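FAD-dependent oxidoreductase (Actinomadura kijaniata, PDB 4KCF) probably catalyses flavin-dependent N-oxygenation of the amino group of a dTDP-linked amino sugar, a step toward the sugar kijanose of the antibiotic kijanimicin. Local coordinates at residues A[50-55]-A[68-73]; A[153-158]-A[190-195]; A[186-191]-A[235-240]; A[196-201]-A[214-219]. One frame throughout, in Å; residues are numbered along the deposited sequence.

Contact 1 of 4, residues A[50-55]-A[68-73]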
# COMPACT_ATOMS: atom_id res chain seq x y z
N LEU A 50 -11.69 2.13 15.38
CA LEU A 50 -11.68 3.51 14.91
C LEU A 50 -11.48 4.48 16.06
O LEU A 50 -10.70 5.44 15.92
CB LEU A 50 -12.90 3.79 14.00
CG LEU A 50 -12.92 2.91 12.75
CD1 LEU A 50 -14.12 3.32 11.89
CD2 LEU A 50 -11.60 3.00 11.96
N PRO A 51 -12.11 4.21 17.23
CA PRO A 51 -11.99 5.22 18.28
C PRO A 51 -10.55 5.31 18.79
O PRO A 51 -10.03 6.40 19.04
CB PRO A 51 -13.00 4.75 19.35
CG PRO A 51 -13.99 3.83 18.60
CD PRO A 51 -13.14 3.19 17.53
N ARG A 52 -9.84 4.20 18.90
CA ARG A 52 -8.41 4.30 19.24
C ARG A 52 -7.57 5.01 18.17
O ARG A 52 -6.71 5.88 18.45
CB ARG A 52 -7.80 2.90 19.37
CG ARG A 52 -6.33 2.96 19.80
CD ARG A 52 -5.75 1.57 19.77
NE ARG A 52 -6.33 0.71 20.81
CZ ARG A 52 -5.89 0.63 22.06
NH1 ARG A 52 -6.46 -0.20 22.93
NH2 ARG A 52 -4.86 1.38 22.46
N ILE A 53 -7.78 4.57 16.93
CA ILE A 53 -7.01 5.07 15.79
C ILE A 53 -7.22 6.57 15.70
O ILE A 53 -6.28 7.35 15.69
CB ILE A 53 -7.42 4.39 14.46
CG1 ILE A 53 -6.91 2.95 14.46
CG2 ILE A 53 -6.85 5.18 13.29
CD1 ILE A 53 -7.76 2.03 13.58
N ARG A 54 -8.49 6.95 15.65
CA ARG A 54 -8.89 8.34 15.69
C ARG A 54 -8.31 9.13 16.87
O ARG A 54 -7.83 10.25 16.69
CB ARG A 54 -10.41 8.32 15.68
CG ARG A 54 -11.07 9.62 15.33
CD ARG A 54 -12.43 9.35 14.72
NE ARG A 54 -13.25 8.30 15.34
CZ ARG A 54 -13.80 7.30 14.65
NH1 ARG A 54 -14.56 6.40 15.26
NH2 ARG A 54 -13.58 7.18 13.34
N SER A 55 -8.29 8.53 18.06
CA SER A 55 -7.86 9.27 19.23
C SER A 55 -6.35 9.51 19.35
O SER A 55 -5.95 10.56 19.82
CB SER A 55 -8.50 8.70 20.52
OG SER A 55 -7.75 9.08 21.67
N THR A 68 2.00 1.72 17.90
CA THR A 68 2.16 0.26 18.06
C THR A 68 0.94 -0.37 18.77
O THR A 68 0.42 -1.44 18.43
CB THR A 68 3.49 -0.16 18.79
OG1 THR A 68 3.32 0.15 20.17
CG2 THR A 68 4.73 0.59 18.30
N ASP A 69 0.38 0.32 19.75
CA ASP A 69 -0.80 -0.24 20.43
C ASP A 69 -1.98 -0.45 19.50
O ASP A 69 -2.81 -1.35 19.71
CB ASP A 69 -1.24 0.67 21.58
CG ASP A 69 -1.50 2.12 21.13
OD1 ASP A 69 -2.67 2.57 21.16
OD2 ASP A 69 -0.53 2.81 20.75
N THR A 70 -2.05 0.38 18.44
CA THR A 70 -3.11 0.16 17.46
C THR A 70 -2.87 -1.18 16.81
O THR A 70 -3.79 -1.98 16.64
CB THR A 70 -3.11 1.28 16.38
OG1 THR A 70 -3.72 2.44 16.96
CG2 THR A 70 -3.88 0.84 15.18
N PHE A 71 -1.62 -1.42 16.42
CA PHE A 71 -1.30 -2.65 15.67
C PHE A 71 -1.32 -3.90 16.58
O PHE A 71 -1.61 -5.00 16.12
CB PHE A 71 -0.01 -2.49 14.85
CG PHE A 71 -0.28 -1.74 13.58
CD1 PHE A 71 -0.49 -2.43 12.39
CD2 PHE A 71 -0.49 -0.36 13.62
CE1 PHE A 71 -0.85 -1.73 11.23
CE2 PHE A 71 -0.88 0.35 12.47
CZ PHE A 71 -1.04 -0.35 11.28
N ASP A 72 -1.01 -3.74 17.87
CA ASP A 72 -1.18 -4.88 18.81
C ASP A 72 -2.65 -5.32 18.80
O ASP A 72 -2.95 -6.52 18.68
CB ASP A 72 -0.70 -4.60 20.25
CG ASP A 72 0.79 -4.23 20.34
OD1 ASP A 72 1.58 -4.71 19.49
OD2 ASP A 72 1.16 -3.45 21.26
N ALA A 73 -3.55 -4.35 18.91
CA ALA A 73 -4.98 -4.65 18.95
C ALA A 73 -5.45 -5.31 17.66
O ALA A 73 -6.19 -6.29 17.76
CB ALA A 73 -5.83 -3.42 19.28
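R52 and D69 form a salt bridge between the two short helical segments, R52 NH2 lying 2.8 Å from D69 OD1. The bond is bent, with an N-H...O angle of 143°. D69 offers the anti lone pair of OD1, the one turned away from OD2, and the acceptor sits somewhat out of the guanidinium plane; the planes of the two charged groups are steeply turned against each other, so a flat two-pronged pairing is ruled out. The R52 chain leaves the helix with CG anti to the backbone N (chi1 -177°) and bends at chi3, which brings NH2 round to the carboxylate. With a leucine in place of D69, the R52 guanidinium would probably lose its charged mate here and be freer to swing about its bend.

Segments 50-55 and 68-73 run nearly antiparallel at 166°, their axes 10.0 Å apart, as part of the helical N-terminal domain of the acyl-CoA dehydrogenase fold. T113 of helix 111-133 touches both I53 and T70.

The remaining contacts are van der Waals. The aliphatic part of R52 slides past T70 in the opposite direction, CD coming 3.6 Å from T70 OG1, while A73 CB approaches the guanidinium obliquely. Deeper in, I53 and T70 cross at about a right angle, with I53 CG1 3.8 Å from T70 CG2.

Contact 2 of 4, residues A[153-158]-A[190-195]. With AKM ([(2R,4S,6R)-4-azanyl-4,6-dimethyl-5,5-bis(oxidanyl)oxan-2-yl] [[(2R,3S,5R)-5-[5-methyl-2,4-bis(oxidanylidene)pyrimidin-1-yl]-3-oxidanyl-oxolan-2-yl]methoxy-oxidanyl-phosphoryl] hydrogen phosphate), chain B; FMN (flavin mononucleotide), chain C.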
# COMPACT_ATOMS: atom_id res chain seq x y z
N ASP A 153 1.34 -13.54 14.88
CA ASP A 153 2.78 -13.67 15.02
C ASP A 153 3.57 -13.04 13.87
O ASP A 153 4.76 -12.80 14.05
CB ASP A 153 3.20 -15.14 15.08
CG ASP A 153 2.63 -15.87 16.29
OD1 ASP A 153 2.16 -15.22 17.26
OD2 ASP A 153 2.64 -17.13 16.22
N ALA A 154 2.96 -12.85 12.70
CA ALA A 154 3.72 -12.28 11.59
C ALA A 154 3.14 -10.92 11.15
O ALA A 154 1.92 -10.77 10.96
CB ALA A 154 3.87 -13.27 10.43
N VAL A 155 4.03 -9.92 11.08
CA VAL A 155 3.73 -8.54 10.65
C VAL A 155 4.76 -8.28 9.56
O VAL A 155 5.99 -8.22 9.82
CB VAL A 155 3.81 -7.50 11.76
CG1 VAL A 155 3.61 -6.11 11.21
CG2 VAL A 155 2.71 -7.73 12.81
N VAL A 156 4.23 -8.19 8.34
CA VAL A 156 5.08 -8.31 7.15
C VAL A 156 5.25 -6.96 6.45
O VAL A 156 4.27 -6.37 5.96
CB VAL A 156 4.52 -9.39 6.20
CG1 VAL A 156 5.52 -9.70 5.06
CG2 VAL A 156 4.13 -10.66 7.00
N CYS A 157 6.50 -6.48 6.42
CA CYS A 157 6.87 -5.19 5.90
C CYS A 157 7.43 -5.44 4.51
O CYS A 157 7.68 -6.59 4.10
CB CYS A 157 7.92 -4.53 6.78
SG CYS A 157 7.11 -3.98 8.28
N SER A 158 7.64 -4.35 3.79
CA SER A 158 8.01 -4.48 2.39
C SER A 158 9.13 -3.48 2.15
O SER A 158 8.95 -2.30 2.50
CB SER A 158 6.81 -4.16 1.50
OG SER A 158 7.33 -3.93 0.19
N ALA A 190 7.69 -0.62 9.89
CA ALA A 190 8.91 -1.36 10.20
C ALA A 190 9.13 -1.52 11.71
O ALA A 190 9.57 -2.59 12.14
CB ALA A 190 10.14 -0.76 9.53
N PRO A 191 8.79 -0.49 12.51
CA PRO A 191 9.05 -0.62 13.94
C PRO A 191 8.36 -1.82 14.58
O PRO A 191 8.71 -2.18 15.70
CB PRO A 191 8.51 0.69 14.53
CG PRO A 191 8.64 1.67 13.38
CD PRO A 191 8.26 0.85 12.18
N VAL A 192 7.42 -2.45 13.90
CA VAL A 192 6.66 -3.55 14.49
C VAL A 192 6.77 -4.75 13.57
O VAL A 192 6.12 -5.76 13.81
CB VAL A 192 5.15 -3.25 14.80
CG1 VAL A 192 4.93 -2.31 15.98
CG2 VAL A 192 4.37 -2.78 13.57
N GLY A 193 7.59 -4.66 12.53
CA GLY A 193 7.60 -5.74 11.56
C GLY A 193 8.37 -6.95 12.07
O GLY A 193 9.45 -6.82 12.66
N THR A 194 7.88 -8.15 11.78
CA THR A 194 8.60 -9.34 12.24
C THR A 194 9.25 -9.93 11.00
O THR A 194 10.21 -10.69 11.12
CB THR A 194 7.65 -10.36 12.90
OG1 THR A 194 6.69 -10.76 11.92
CG2 THR A 194 6.92 -9.75 14.09
N HIS A 195 8.72 -9.60 9.83
CA HIS A 195 9.14 -10.17 8.55
C HIS A 195 9.23 -9.06 7.51
O HIS A 195 8.36 -8.17 7.47
CB HIS A 195 8.07 -11.14 8.08
CG HIS A 195 8.07 -12.46 8.80
ND1 HIS A 195 7.59 -12.59 10.08
CD2 HIS A 195 8.52 -13.68 8.43
CE1 HIS A 195 7.71 -13.86 10.46
NE2 HIS A 195 8.29 -14.54 9.48
O2P AKM B . 4.73 -5.73 -6.10
P AKM B . 5.50 -7.05 -6.18
O1P AKM B . 6.56 -7.20 -7.23
OPP AKM B . 6.24 -7.31 -4.79
P2 AKM B . 5.70 -7.07 -3.30
O3P AKM B . 6.64 -7.92 -2.45
O1 AKM B . 6.05 -5.54 -2.99
C1 AKM B . 5.11 -4.49 -2.91
C2 AKM B . 5.82 -3.13 -3.02
C3 AKM B . 4.90 -2.01 -2.54
C3M AKM B . 3.99 -1.80 -3.76
N3 AKM B . 5.66 -0.77 -2.30
C4 AKM B . 4.22 -2.30 -1.20
O4A AKM B . 5.07 -1.95 -0.10
O4B AKM B . 3.07 -1.45 -1.04
C5 AKM B . 4.07 -3.76 -0.77
C6 AKM B . 2.85 -4.23 0.01
O5 AKM B . 4.50 -4.80 -1.66
O4P AKM B . 4.21 -7.27 -3.07
O5' AKM B . 4.40 -8.21 -6.38
C5' AKM B . 4.89 -9.53 -6.53
C4' AKM B . 3.80 -10.38 -5.91
C3' AKM B . 4.15 -11.87 -5.81
O3' AKM B . 4.59 -12.13 -4.49
C2' AKM B . 2.85 -12.61 -6.06
C1' AKM B . 1.87 -11.55 -6.56
O4' AKM B . 2.63 -10.35 -6.74
N11 AKM B . 1.14 -11.85 -7.80
C21 AKM B . -0.18 -11.81 -7.79
O21 AKM B . -0.84 -11.56 -6.63
N31 AKM B . -0.93 -12.05 -8.88
C41 AKM B . -0.30 -12.30 -10.05
O41 AKM B . -0.99 -12.53 -11.19
C51 AKM B . 1.17 -12.32 -10.12
C5A AKM B . 1.86 -12.59 -11.42
C61 AKM B . 1.85 -12.09 -8.93
N1 FMN C . 7.94 1.46 -0.43
C2 FMN C . 8.02 0.15 -0.06
O2 FMN C . 8.60 -0.62 -0.87
N3 FMN C . 7.47 -0.27 1.11
C4 FMN C . 6.92 0.67 1.92
O4 FMN C . 6.37 0.28 3.10
C4A FMN C . 6.80 2.02 1.52
N5 FMN C . 6.21 2.99 2.29
C5A FMN C . 6.22 4.29 1.88
C6 FMN C . 5.61 5.25 2.68
C7 FMN C . 5.58 6.60 2.27
C7M FMN C . 4.94 7.64 3.15
C8 FMN C . 6.19 6.99 0.98
C8M FMN C . 6.20 8.42 0.46
C9 FMN C . 6.77 5.98 0.22
C9A FMN C . 6.78 4.64 0.64
N10 FMN C . 7.39 3.69 -0.13
C10 FMN C . 7.35 2.41 0.31
C1' FMN C . 8.10 3.94 -1.40
C2' FMN C . 7.62 4.63 -2.68
O2' FMN C . 6.78 3.55 -3.09
C3' FMN C . 8.59 5.18 -3.76
O3' FMN C . 9.62 4.26 -4.19
C4' FMN C . 9.37 6.52 -3.63
O4' FMN C . 9.04 7.57 -2.68
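V156 and H195 form a parallel bridge with CA atoms 4.7 Å apart, where strand 156-159 meets the start of strand 195-202 in the sheet of the middle domain. V155 O accepts two backbone bonds, from T194 N at 2.7 Å and from H195 N at 3.1 Å; C157 N gives an almost straight bond to H195 O (2.7 Å, 175°).

The T194 hydroxyl takes the place of a backbone acceptor: OG1, set between the backbone N and the carbonyl carbon (chi1 61°), receives V155 N at 2.9 Å. The same oxygen is hydrogen-bonded at 2.7 Å to H195 ND1, in the plane of the imidazole, which helps fix the rotation of that ring beside A154 CB. V155 CB packs on V192 O, and C157 SG packs against the CA atoms of A190 and G193, where a side chain on G193 would collide with the sulfur.

S158, at the far end of segment 153-158, reaches both ligands. Its carbonyl oxygen accepts a weak bond from flavin N3, and its OG is hydrogen-bonded to O4A of the sugar nucleotide at 3.0 Å. Pairing of this strand with 190-195 thus helps position S158, which touches both flavin and sugar nucleotide, consistent with oxygen transfer between them.

Contact 3 of 4, residues A[186-191]-A[235-240]. With FMN (flavin mononucleotide), chain C.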
# COMPACT_ATOMS: atom_id res chain seq x y z
N LEU A 186 12.32 3.85 3.27
CA LEU A 186 10.84 3.94 3.20
C LEU A 186 10.20 2.56 3.43
O LEU A 186 9.70 1.94 2.49
CB LEU A 186 10.38 4.60 1.88
CG LEU A 186 11.11 5.93 1.59
CD1 LEU A 186 10.80 6.43 0.18
CD2 LEU A 186 10.70 7.00 2.60
N VAL A 187 10.25 2.04 4.65
CA VAL A 187 9.71 0.72 4.92
C VAL A 187 8.65 0.95 5.97
O VAL A 187 8.97 0.95 7.16
CB VAL A 187 10.75 -0.29 5.49
CG1 VAL A 187 10.11 -1.69 5.61
CG2 VAL A 187 11.96 -0.41 4.55
N SER A 188 7.42 1.21 5.54
CA SER A 188 6.36 1.52 6.49
C SER A 188 6.13 0.29 7.36
O SER A 188 6.35 -0.84 6.89
CB SER A 188 5.06 1.83 5.73
OG SER A 188 5.34 2.89 4.82
N MET A 189 5.67 0.55 8.58
CA MET A 189 5.27 -0.44 9.59
C MET A 189 6.49 -1.13 10.18
O MET A 189 6.35 -2.08 10.94
CB MET A 189 4.26 -1.45 9.04
CG MET A 189 3.53 -2.29 10.09
SD MET A 189 2.17 -3.21 9.33
CE MET A 189 2.94 -4.16 8.04
N ALA A 190 7.69 -0.62 9.89
CA ALA A 190 8.91 -1.36 10.20
C ALA A 190 9.13 -1.52 11.71
O ALA A 190 9.57 -2.59 12.14
CB ALA A 190 10.14 -0.76 9.53
N PRO A 191 8.79 -0.49 12.51
CA PRO A 191 9.05 -0.62 13.94
C PRO A 191 8.36 -1.82 14.58
O PRO A 191 8.71 -2.18 15.70
CB PRO A 191 8.51 0.69 14.53
CG PRO A 191 8.64 1.67 13.38
CD PRO A 191 8.26 0.85 12.18
N ARG A 235 3.18 10.74 8.92
CA ARG A 235 4.23 10.87 9.93
C ARG A 235 4.28 9.71 10.93
O ARG A 235 5.36 9.44 11.48
CB ARG A 235 4.13 12.22 10.64
CG ARG A 235 4.64 13.35 9.76
CD ARG A 235 4.56 14.69 10.44
NE ARG A 235 5.32 14.72 11.69
CZ ARG A 235 6.64 14.72 11.85
NH1 ARG A 235 7.50 14.67 10.84
NH2 ARG A 235 7.16 14.79 13.08
N ALA A 236 3.17 8.98 11.06
CA ALA A 236 3.01 7.88 12.01
C ALA A 236 3.08 6.52 11.32
O ALA A 236 2.78 5.51 11.98
CB ALA A 236 1.68 8.02 12.78
N SER A 237 3.54 6.46 10.06
CA SER A 237 3.45 5.20 9.34
C SER A 237 4.68 4.32 9.58
O SER A 237 4.74 3.22 9.04
CB SER A 237 3.24 5.37 7.82
OG SER A 237 4.39 6.06 7.33
N GLY A 238 5.67 4.80 10.33
CA GLY A 238 6.82 3.95 10.66
C GLY A 238 7.74 3.70 9.49
O GLY A 238 8.29 2.60 9.38
N THR A 239 7.89 4.72 8.64
CA THR A 239 8.45 4.55 7.30
C THR A 239 9.97 4.78 7.31
O THR A 239 10.51 5.63 6.59
CB THR A 239 7.64 5.41 6.26
OG1 THR A 239 6.28 4.96 6.28
CG2 THR A 239 8.13 5.27 4.80
N VAL A 240 10.65 3.95 8.11
CA VAL A 240 12.09 4.05 8.35
C VAL A 240 12.95 3.30 7.35
O VAL A 240 12.45 2.60 6.49
CB VAL A 240 12.46 3.58 9.77
CG1 VAL A 240 11.72 4.43 10.76
CG2 VAL A 240 12.15 2.05 9.90
N1 FMN C . 7.94 1.46 -0.43
C2 FMN C . 8.02 0.15 -0.06
O2 FMN C . 8.60 -0.62 -0.87
N3 FMN C . 7.47 -0.27 1.11
C4 FMN C . 6.92 0.67 1.92
O4 FMN C . 6.37 0.28 3.10
C4A FMN C . 6.80 2.02 1.52
N5 FMN C . 6.21 2.99 2.29
C5A FMN C . 6.22 4.29 1.88
C6 FMN C . 5.61 5.25 2.68
C7 FMN C . 5.58 6.60 2.27
C7M FMN C . 4.94 7.64 3.15
C8 FMN C . 6.19 6.99 0.98
C8M FMN C . 6.20 8.42 0.46
C9 FMN C . 6.77 5.98 0.22
C9A FMN C . 6.78 4.64 0.64
N10 FMN C . 7.39 3.69 -0.13
C10 FMN C . 7.35 2.41 0.31
C1' FMN C . 8.10 3.94 -1.40
C2' FMN C . 7.62 4.63 -2.68
O2' FMN C . 6.78 3.55 -3.09
C3' FMN C . 8.59 5.18 -3.76
O3' FMN C . 9.62 4.26 -4.19
C4' FMN C . 9.37 6.52 -3.63
O4' FMN C . 9.04 7.57 -2.68
O HOH W 1 12.83 6.29 5.56
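S188 and T239 meet hydroxyl to hydroxyl beside the flavin, S188 OG lying 2.7 Å from T239 OG1. S188 OG also donates to flavin N5 at 2.7 Å, and its turn back beside the backbone N (chi1 -56°) lets it face both. S188 N gives a second bond, to flavin O4, so one residue grips the N5 side of the isoalloxazine through main chain and side chain alike. T239 sends its two branches different ways: OG1 goes to the serine, while CG2 approaches flavin C6 at 3.3 Å; the threonine and L186 side chains cross at a slant, T239 CG2 3.7 Å from L186 CB. The leucine in turn brings CB close to flavin N10.

The segments join strand 178-187 and its following type II turn, V187 to A190, to the loop leading into strand 240-244, in the middle domain of the acyl-CoA dehydrogenase fold. V187 N bonds to V240 O at 2.9 Å, and M189 N to S237 O at the same distance. G238, with positive phi, presses against P191, and a side chain there would strike P191 CD. On the side facing V225 of strand 223-225, A190 CB and V240 CG2 are tightly packed at 3.5 Å.

Contact 4 of 4, residues A[196-201]-A[214-219]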
# COMPACT_ATOMS: atom_id res chain seq x y z
N PHE A 196 10.27 -9.14 6.68
CA PHE A 196 10.54 -8.05 5.75
C PHE A 196 10.80 -8.67 4.38
O PHE A 196 11.80 -9.36 4.18
CB PHE A 196 11.76 -7.25 6.20
CG PHE A 196 11.53 -6.54 7.50
CD1 PHE A 196 11.19 -5.20 7.53
CD2 PHE A 196 11.61 -7.22 8.71
CE1 PHE A 196 10.94 -4.56 8.74
CE2 PHE A 196 11.36 -6.59 9.92
CZ PHE A 196 11.04 -5.26 9.94
N VAL A 197 9.88 -8.45 3.46
CA VAL A 197 10.10 -8.93 2.09
C VAL A 197 10.88 -7.89 1.29
O VAL A 197 10.37 -6.79 1.01
CB VAL A 197 8.78 -9.24 1.37
CG1 VAL A 197 9.06 -9.63 -0.08
CG2 VAL A 197 7.97 -10.30 2.16
N ILE A 198 12.08 -8.29 0.88
CA ILE A 198 13.07 -7.35 0.41
C ILE A 198 13.31 -7.55 -1.08
O ILE A 198 13.45 -8.71 -1.46
CB ILE A 198 14.38 -7.54 1.22
CG1 ILE A 198 14.16 -7.20 2.71
CG2 ILE A 198 15.51 -6.68 0.69
CD1 ILE A 198 13.51 -5.87 3.00
N ASN A 199 13.28 -6.51 -1.91
CA ASN A 199 13.70 -6.58 -3.33
C ASN A 199 15.22 -6.49 -3.43
O ASN A 199 15.79 -5.47 -3.07
CB ASN A 199 13.04 -5.48 -4.19
CG ASN A 199 13.79 -5.16 -5.50
OD1 ASN A 199 14.07 -3.99 -5.80
ND2 ASN A 199 14.06 -6.18 -6.31
N ALA A 200 15.86 -7.54 -3.94
CA ALA A 200 17.31 -7.60 -3.98
C ALA A 200 17.69 -8.17 -5.33
O ALA A 200 16.84 -8.81 -5.97
CB ALA A 200 17.83 -8.50 -2.87
N ARG A 201 18.91 -7.92 -5.78
CA ARG A 201 19.48 -8.57 -6.97
C ARG A 201 20.58 -9.56 -6.57
O ARG A 201 21.38 -9.30 -5.67
CB ARG A 201 20.08 -7.59 -7.98
CG ARG A 201 20.97 -6.52 -7.38
CD ARG A 201 22.23 -6.25 -8.20
NE ARG A 201 21.95 -5.20 -9.16
CZ ARG A 201 21.64 -5.41 -10.44
NH1 ARG A 201 21.39 -4.37 -11.22
NH2 ARG A 201 21.59 -6.63 -10.95
N PRO A 214 14.30 -12.00 -1.02
CA PRO A 214 14.51 -12.63 0.30
C PRO A 214 13.50 -12.15 1.35
O PRO A 214 13.00 -11.01 1.32
CB PRO A 214 15.93 -12.21 0.68
CG PRO A 214 16.25 -11.03 -0.16
CD PRO A 214 15.43 -11.15 -1.43
N VAL A 215 13.14 -13.04 2.26
CA VAL A 215 12.34 -12.66 3.40
C VAL A 215 13.26 -12.65 4.60
O VAL A 215 13.79 -13.70 4.91
CB VAL A 215 11.19 -13.63 3.56
CG1 VAL A 215 10.35 -13.18 4.72
CG2 VAL A 215 10.43 -13.73 2.25
N VAL A 216 13.47 -11.51 5.26
CA VAL A 216 14.33 -11.32 6.41
C VAL A 216 13.47 -11.25 7.68
O VAL A 216 12.48 -10.50 7.75
CB VAL A 216 15.09 -9.97 6.20
CG1 VAL A 216 16.14 -9.75 7.26
CG2 VAL A 216 15.74 -9.93 4.83
N THR A 217 13.83 -12.00 8.72
CA THR A 217 13.08 -11.90 9.99
C THR A 217 13.77 -10.89 10.90
O THR A 217 14.94 -10.57 10.71
CB THR A 217 12.99 -13.26 10.68
OG1 THR A 217 14.33 -13.72 10.85
CG2 THR A 217 12.20 -14.26 9.82
N ARG A 218 13.05 -10.37 11.89
CA ARG A 218 13.53 -9.20 12.61
C ARG A 218 14.80 -9.57 13.38
O ARG A 218 15.66 -8.71 13.57
CB ARG A 218 12.44 -8.64 13.54
CG ARG A 218 12.77 -7.28 14.13
CD ARG A 218 11.77 -6.78 15.18
NE ARG A 218 12.19 -5.40 15.43
CZ ARG A 218 11.67 -4.32 14.84
NH1 ARG A 218 12.16 -3.12 15.12
NH2 ARG A 218 10.66 -4.41 13.99
N ASP A 219 14.94 -10.83 13.79
CA ASP A 219 16.13 -11.24 14.54
C ASP A 219 17.29 -11.74 13.67
O ASP A 219 18.23 -12.30 14.23
CB ASP A 219 15.75 -12.35 15.52
CG ASP A 219 15.15 -13.56 14.82
OD1 ASP A 219 14.16 -14.09 15.36
OD2 ASP A 219 15.63 -13.98 13.73
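F196 N donates to V216 O at 2.8 Å, the shortest polar bond between the two segments, in the carbonyl plane but bent at the hydrogen (135°). The F196 ring comes round to the same oxygen, which lies in the ring plane at its edge, 3.5 Å from CD2. V216 N returns a bond to F196 O, completing a hydrogen-bonded antiparallel pair, and I198 N donates to P214 O at 2.9 Å.

These are the arms of the beta hairpin formed by strands 195-202 and 210-217 in the middle domain, and their side chains alternate between two faces. V197 and V215, a non-hydrogen-bonded pair, lie on one face, where V197 also touches the bound sugar nucleotide. F196 and V216 lie on the other, where F196 packs on I242 of strand 240-244. I198 keeps CG1 beside its own backbone N (chi1 -64°) and crosses V216 obliquely, CG1 to CG2 3.8 Å.

P214 fits its ring against I198 and A200, with P214 CD 3.9 Å from A200 CB. A glycine in its place would probably leave a gap beside A200 CB and I198 CB and let the strand flex more at this point.

Beyond strand 210-217, the extended R218 chain brings NH2 to 4.2 Å from F196 CZ, near the ring plane at its edge. That nitrogen's hydrogen bonds go to A190 O and G193 O.

Contact 1 comes first along the chain, in the helical N-terminal domain, while contacts 2, 3 and 4 gather round the mixed sheet of the middle domain. Contacts 2 and 3 share A190 and P191, their centres about 10 Å apart, and both touch FMN; contact 4 is equally near contact 2, since strands 156-159 and 195-202 are neighbours, and its hairpin falls within the sequence spanned by contact 3. R218 ties contact 4 back to the shared turn. Contact 1, centred about 17 Å from contact 2, meets the sheet side through T68 on V192 and F71 on M189. Helical domain and sheet thus pack together next to the residues that hold flavin and sugar nucleotide.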